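Local coordinates for peroxinectin A (Dictyostelium discoideum, PDB 6ERC), which uses hydrogen peroxide to oxidise phenolic donors and, as a secreted haem peroxidase, has iodide, thiocyanate and lactoperoxidase activities, at residues L220-T225 and R339-L344; E313-S316 and T320-Q323. One frame throughout, in Å; residues are numbered along the deposited sequence.

How the contacts relate
Both contacts lie on the same side of the haem peroxidase, their centres about 14 Å apart. Contact 1 joins helix 218-241 to the start of helix 342-350; contact 2 is a beta hairpin of strands 311-315 and 321-326. In chain order, helix 218-241 comes first, the hairpin next and helix 342-350 last, so contact 2 is nested inside the loop closed by contact 1. The two meet directly: Leu344 CD2 packs 3.3 Å from Tyr314 CZ, and Pro343 O probably accepts a hydrogen bond from Tyr315 N. Helix 342-350 thus lies between helix 218-241, deeper in the protein, and a glycan-bearing surface hairpin.

Contact 1: residues L220-T225 and R339-L344; sequences LLSIHT and RGVEPL
Val341 packs on Ser222 and Thr225, and Leu344 on Ser222, in a buried contact between helix 218-241 and the start of helix 342-350 of the animal haem peroxidase fold, which is rich in helix and poor in strand. The backbones come nearest at Ser222 and Val341, with CA atoms 5.6 Å apart. Ser222 OG points between the two apolar side chains, 3.7 Å from Val341 CB and 3.4 Å from Leu344 CD1; these are van der Waals contacts, and the hydroxyl has a weak hydrogen bond to Pro218 O. Its chi1 of -71° keeps OG beside its own backbone N, on the side facing Leu344. Val341 CG1 lies 3.9 Å from Thr225 CB, OG1 and CG2, the two side chains crossing at a slant. No hydrogen bond joins the two segments, but Glu342 reaches back from helix 342-350 to form a salt bridge with Arg229 of helix 218-241. Away from this interface, Leu220 touches His81, the predicted proton acceptor, and the His224 ring meets Phe78 edge-to-face. His224 ND1 donates 2.7 Å to Leu220 O, which lies close to the imidazole plane. Thr225 OG1, which also touches Val341 CG1, donates to Leu221 O at 2.9 Å from above the carbonyl plane.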
loop_
_atom_site.group_PDB
_atom_site.type_symbol
_atom_site.label_atom_id
_atom_site.label_comp_id
_atom_site.label_asym_id
_atom_site.label_seq_id
_atom_site.Cartn_x
_atom_site.Cartn_y
_atom_site.Cartn_z
ATOM N N LEU A 220 9.932 3.566 -3.634
ATOM C CA LEU A 220 9.614 2.417 -2.796
ATOM C C LEU A 220 10.855 1.573 -2.536
ATOM O O LEU A 220 11.083 1.122 -1.410
ATOM C CB LEU A 220 8.522 1.582 -3.463
ATOM C CG LEU A 220 8.008 0.351 -2.715
ATOM C CD1 LEU A 220 7.404 0.741 -1.376
ATOM C CD2 LEU A 220 6.989 -0.392 -3.571
ATOM N N LEU A 221 11.668 1.349 -3.572
ATOM C CA LEU A 221 12.909 0.607 -3.395
ATOM C C LEU A 221 13.870 1.340 -2.474
ATOM O O LEU A 221 14.614 0.704 -1.721
ATOM C CB LEU A 221 13.567 0.358 -4.753
ATOM C CG LEU A 221 13.277 -1.004 -5.380
ATOM C CD1 LEU A 221 13.593 -0.991 -6.865
ATOM C CD2 LEU A 221 14.085 -2.079 -4.673
ATOM N N SER A 222 13.872 2.674 -2.520
ATOM C CA SER A 222 14.751 3.436 -1.642
ATOM C C SER A 222 14.430 3.168 -0.179
ATOM O O SER A 222 15.340 2.999 0.642
ATOM C CB SER A 222 14.640 4.926 -1.952
ATOM O OG SER A 222 15.237 5.222 -3.199
ATOM N N ILE A 223 13.143 3.121 0.171
ATOM C CA ILE A 223 12.775 2.795 1.545
ATOM C C ILE A 223 13.248 1.392 1.895
ATOM O O ILE A 223 13.773 1.153 2.989
ATOM C CB ILE A 223 11.258 2.957 1.756
ATOM C CG1 ILE A 223 10.859 4.427 1.577
ATOM C CG2 ILE A 223 10.862 2.461 3.149
ATOM C CD1 ILE A 223 9.366 4.699 1.672
ATOM N N HIS A 224 13.070 0.439 0.978
ATOM C CA HIS A 224 13.612 -0.898 1.200
ATOM C C HIS A 224 15.100 -0.828 1.510
ATOM O O HIS A 224 15.583 -1.461 2.454
ATOM C CB HIS A 224 13.370 -1.778 -0.027
ATOM C CG HIS A 224 11.953 -2.227 -0.184
ATOM N ND1 HIS A 224 10.924 -1.359 -0.482
ATOM C CD2 HIS A 224 11.393 -3.457 -0.095
ATOM C CE1 HIS A 224 9.792 -2.034 -0.566
ATOM N NE2 HIS A 224 10.050 -3.310 -0.337
ATOM N N THR A 225 15.840 -0.046 0.724
ATOM C CA THR A 225 17.290 0.003 0.867
ATOM C C THR A 225 17.693 0.515 2.245
ATOM O O THR A 225 18.528 -0.092 2.925
ATOM C CB THR A 225 17.885 0.886 -0.233
ATOM O OG1 THR A 225 17.501 0.377 -1.515
ATOM C CG2 THR A 225 19.405 0.921 -0.143
ATOM N N ARG A 339 22.458 6.015 -9.594
ATOM C CA ARG A 339 23.193 7.050 -8.876
ATOM C C ARG A 339 22.908 7.025 -7.376
ATOM O O ARG A 339 23.024 8.056 -6.705
ATOM C CB ARG A 339 22.867 8.427 -9.457
ATOM C CG ARG A 339 23.397 8.651 -10.871
ATOM C CD ARG A 339 22.917 9.983 -11.448
ATOM N NE ARG A 339 23.526 10.282 -12.745
ATOM C CZ ARG A 339 23.153 11.283 -13.539
ATOM N NH1 ARG A 339 22.163 12.094 -13.180
ATOM N NH2 ARG A 339 23.768 11.475 -14.701
ATOM N N GLY A 340 22.536 5.868 -6.837
ATOM C CA GLY A 340 22.278 5.732 -5.419
ATOM C C GLY A 340 20.904 6.238 -5.022
ATOM O O GLY A 340 20.192 6.890 -5.786
ATOM N N VAL A 341 20.526 5.925 -3.780
ATOM C CA VAL A 341 19.220 6.332 -3.272
ATOM C C VAL A 341 19.196 7.787 -2.822
ATOM O O VAL A 341 18.115 8.386 -2.759
ATOM C CB VAL A 341 18.774 5.441 -2.099
ATOM C CG1 VAL A 341 18.682 3.983 -2.530
ATOM C CG2 VAL A 341 19.717 5.593 -0.909
ATOM N N GLU A 342 20.348 8.373 -2.502
ATOM C CA GLU A 342 20.361 9.719 -1.932
ATOM C C GLU A 342 19.664 10.739 -2.819
ATOM O O GLU A 342 18.878 11.547 -2.294
ATOM C CB GLU A 342 21.804 10.146 -1.635
ATOM C CG GLU A 342 22.415 9.484 -0.411
ATOM C CD GLU A 342 22.809 8.038 -0.653
ATOM O OE1 GLU A 342 22.873 7.620 -1.829
ATOM O OE2 GLU A 342 23.061 7.320 0.337
ATOM N N PRO A 343 19.894 10.777 -4.136
ATOM C CA PRO A 343 19.193 11.780 -4.959
ATOM C C PRO A 343 17.680 11.641 -4.923
ATOM O O PRO A 343 16.969 12.652 -4.966
ATOM C CB PRO A 343 19.757 11.530 -6.366
ATOM C CG PRO A 343 21.048 10.822 -6.147
ATOM C CD PRO A 343 20.850 9.985 -4.928
ATOM N N LEU A 344 17.166 10.413 -4.854
ATOM C CA LEU A 344 15.728 10.219 -4.709
ATOM C C LEU A 344 15.243 10.733 -3.361
ATOM O O LEU A 344 14.285 11.512 -3.293
ATOM C CB LEU A 344 15.378 8.741 -4.869
ATOM C CG LEU A 344 15.433 8.194 -6.294
ATOM C CD1 LEU A 344 15.460 6.677 -6.267
ATOM C CD2 LEU A 344 14.244 8.695 -7.105
#

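Contact 2: residues E313-S316 and T320-Q323; sequences EYYS and TRLQ. With NAG (2-acetamido-2-deoxy-beta-D-glucopyranose), chain E.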
loop_
_atom_site.group_PDB
_atom_site.type_symbol
_atom_site.label_atom_id
_atom_site.label_comp_id
_atom_site.label_asym_id
_atom_site.label_seq_id
_atom_site.Cartn_x
_atom_site.Cartn_y
_atom_site.Cartn_z
ATOM N N GLU A 313 11.442 13.657 -8.237
ATOM C CA GLU A 313 12.524 14.635 -8.227
ATOM C C GLU A 313 13.855 14.004 -7.822
ATOM O O GLU A 313 13.910 13.070 -7.016
ATOM C CB GLU A 313 12.195 15.782 -7.269
ATOM C CG GLU A 313 11.051 16.682 -7.722
ATOM C CD GLU A 313 11.412 17.533 -8.930
ATOM O OE1 GLU A 313 12.619 17.777 -9.150
ATOM O OE2 GLU A 313 10.491 17.958 -9.661
ATOM N N TYR A 314 14.934 14.535 -8.398
ATOM C CA TYR A 314 16.301 14.140 -8.077
ATOM C C TYR A 314 17.092 15.378 -7.689
ATOM O O TYR A 314 17.047 16.391 -8.394
ATOM C CB TYR A 314 16.992 13.457 -9.262
ATOM C CG TYR A 314 16.576 12.028 -9.503
ATOM C CD1 TYR A 314 15.344 11.728 -10.067
ATOM C CD2 TYR A 314 17.428 10.979 -9.188
ATOM C CE1 TYR A 314 14.963 10.419 -10.298
ATOM C CE2 TYR A 314 17.059 9.667 -9.415
ATOM C CZ TYR A 314 15.826 9.391 -9.971
ATOM O OH TYR A 314 15.449 8.086 -10.199
ATOM N N TYR A 315 17.826 15.290 -6.583
ATOM C CA TYR A 315 18.686 16.373 -6.133
ATOM C C TYR A 315 20.075 15.829 -5.834
ATOM O O TYR A 315 20.231 14.687 -5.398
ATOM C CB TYR A 315 18.109 17.067 -4.892
ATOM C CG TYR A 315 16.982 18.023 -5.202
ATOM C CD1 TYR A 315 17.236 19.366 -5.452
ATOM C CD2 TYR A 315 15.666 17.585 -5.249
ATOM C CE1 TYR A 315 16.214 20.245 -5.737
ATOM C CE2 TYR A 315 14.633 18.459 -5.535
ATOM C CZ TYR A 315 14.914 19.788 -5.779
ATOM O OH TYR A 315 13.897 20.670 -6.067
ATOM N N SER A 316 21.087 16.655 -6.080
ATOM C CA SER A 316 22.462 16.253 -5.839
ATOM C C SER A 316 22.923 16.724 -4.458
ATOM O O SER A 316 22.187 17.378 -3.714
ATOM C CB SER A 316 23.373 16.790 -6.939
ATOM O OG SER A 316 23.454 18.200 -6.893
ATOM N N THR A 320 21.383 20.926 -5.893
ATOM C CA THR A 320 20.935 21.267 -7.237
ATOM C C THR A 320 19.838 20.317 -7.701
ATOM O O THR A 320 19.872 19.115 -7.420
ATOM C CB THR A 320 22.104 21.224 -8.221
ATOM O OG1 THR A 320 22.876 20.037 -7.995
ATOM C CG2 THR A 320 22.997 22.439 -8.052
ATOM N N ARG A 321 18.863 20.869 -8.421
ATOM C CA ARG A 321 17.749 20.092 -8.952
ATOM C C ARG A 321 18.160 19.447 -10.272
ATOM O O ARG A 321 18.585 20.138 -11.203
ATOM C CB ARG A 321 16.533 20.995 -9.151
ATOM C CG ARG A 321 15.238 20.268 -9.493
ATOM C CD ARG A 321 14.147 21.262 -9.862
ATOM N NE ARG A 321 12.825 20.648 -9.901
ATOM C CZ ARG A 321 11.707 21.301 -10.204
ATOM N NH1 ARG A 321 11.747 22.597 -10.501
ATOM N NH2 ARG A 321 10.546 20.657 -10.211
ATOM N N LEU A 322 18.033 18.127 -10.352
ATOM C CA LEU A 322 18.347 17.383 -11.563
ATOM C C LEU A 322 17.071 17.108 -12.354
ATOM O O LEU A 322 15.957 17.357 -11.892
ATOM C CB LEU A 322 19.062 16.072 -11.219
ATOM C CG LEU A 322 20.560 16.165 -10.896
ATOM C CD1 LEU A 322 20.835 17.128 -9.752
ATOM C CD2 LEU A 322 21.117 14.786 -10.569
ATOM N N GLN A 323 17.250 16.587 -13.564
ATOM C CA GLN A 323 16.123 16.325 -14.452
ATOM C C GLN A 323 15.096 15.436 -13.756
ATOM O O GLN A 323 15.418 14.288 -13.415
ATOM C CB GLN A 323 16.597 15.662 -15.740
ATOM C CG GLN A 323 15.478 15.382 -16.725
ATOM C CD GLN A 323 15.991 14.947 -18.079
ATOM O OE1 GLN A 323 16.897 14.120 -18.178
ATOM N NE2 GLN A 323 15.417 15.511 -19.138
HETATM C C1 NAG E . 27.414 20.567 -7.376
HETATM C C2 NAG E . 26.948 19.393 -8.265
HETATM C C3 NAG E . 26.960 19.790 -9.746
HETATM C C4 NAG E . 26.229 21.104 -9.974
HETATM C C5 NAG E . 26.812 22.174 -9.067
HETATM C C6 NAG E . 26.134 23.516 -9.213
HETATM C C7 NAG E . 27.742 17.406 -7.009
HETATM C C8 NAG E . 26.738 17.738 -5.949
HETATM N N2 NAG E . 27.793 18.225 -8.067
HETATM O O3 NAG E . 26.347 18.760 -10.511
HETATM O O4 NAG E . 26.383 21.511 -11.329
HETATM O O5 NAG E . 26.659 21.761 -7.702
HETATM O O6 NAG E . 25.164 23.504 -10.252
HETATM O O7 NAG E . 28.488 16.435 -6.910
#
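Arg321 reaches across a weakly bonded, splayed antiparallel beta hairpin to Glu313, and the Tyr315 ring crosses its aliphatic chain obliquely. The guanidinium forms a salt bridge with the carboxylate, gripping it side-on with two nearly straight bonds, NE to Glu313 OE1 at 3.0 Å and NH2 to Glu313 OE2 at 2.8 Å. Both oxygens lie in the guanidinium plane, yet each is met from above the carboxylate plane, the two flat groups being 43° apart. Arg321 can span the hairpin because its chain is extended, with CG anti to the backbone N (chi1 -171°), whereas Glu313 bends at chi2 to meet it. Tyr315 CE1 makes a van der Waals contact with Arg321 CB at 3.5 Å; ring and guanidinium are nearly parallel but not stacked.

The tighter packing is on the other face, where Tyr314 CB meets Leu322 CB at 3.9 Å and Leu322 CD1 reaches Ser316. Leu322 N donates to Tyr314 O at 2.8 Å between the strands, and Ser316 N to Thr320 O at 3.1 Å at the turn end. The solvent side belongs to Arg321 and to Gln323, which points away from strand 313-315 and is exposed. Beside the turn lies the glycan: Thr320 closes the N-x-T sequon of Asn318, whose OD1 is hydrogen-bonded to Thr320 OG1, and Thr320 CG2 comes within 3.3 Å of O6 of the attached N-acetylglucosamine. Helix 342-350 backs the hairpin: Pro343 touches Tyr314, Ile350 touches Tyr315, and the Tyr314 hydroxyl is hydrogen-bonded to Ala336 O in the loop after strand 321-326.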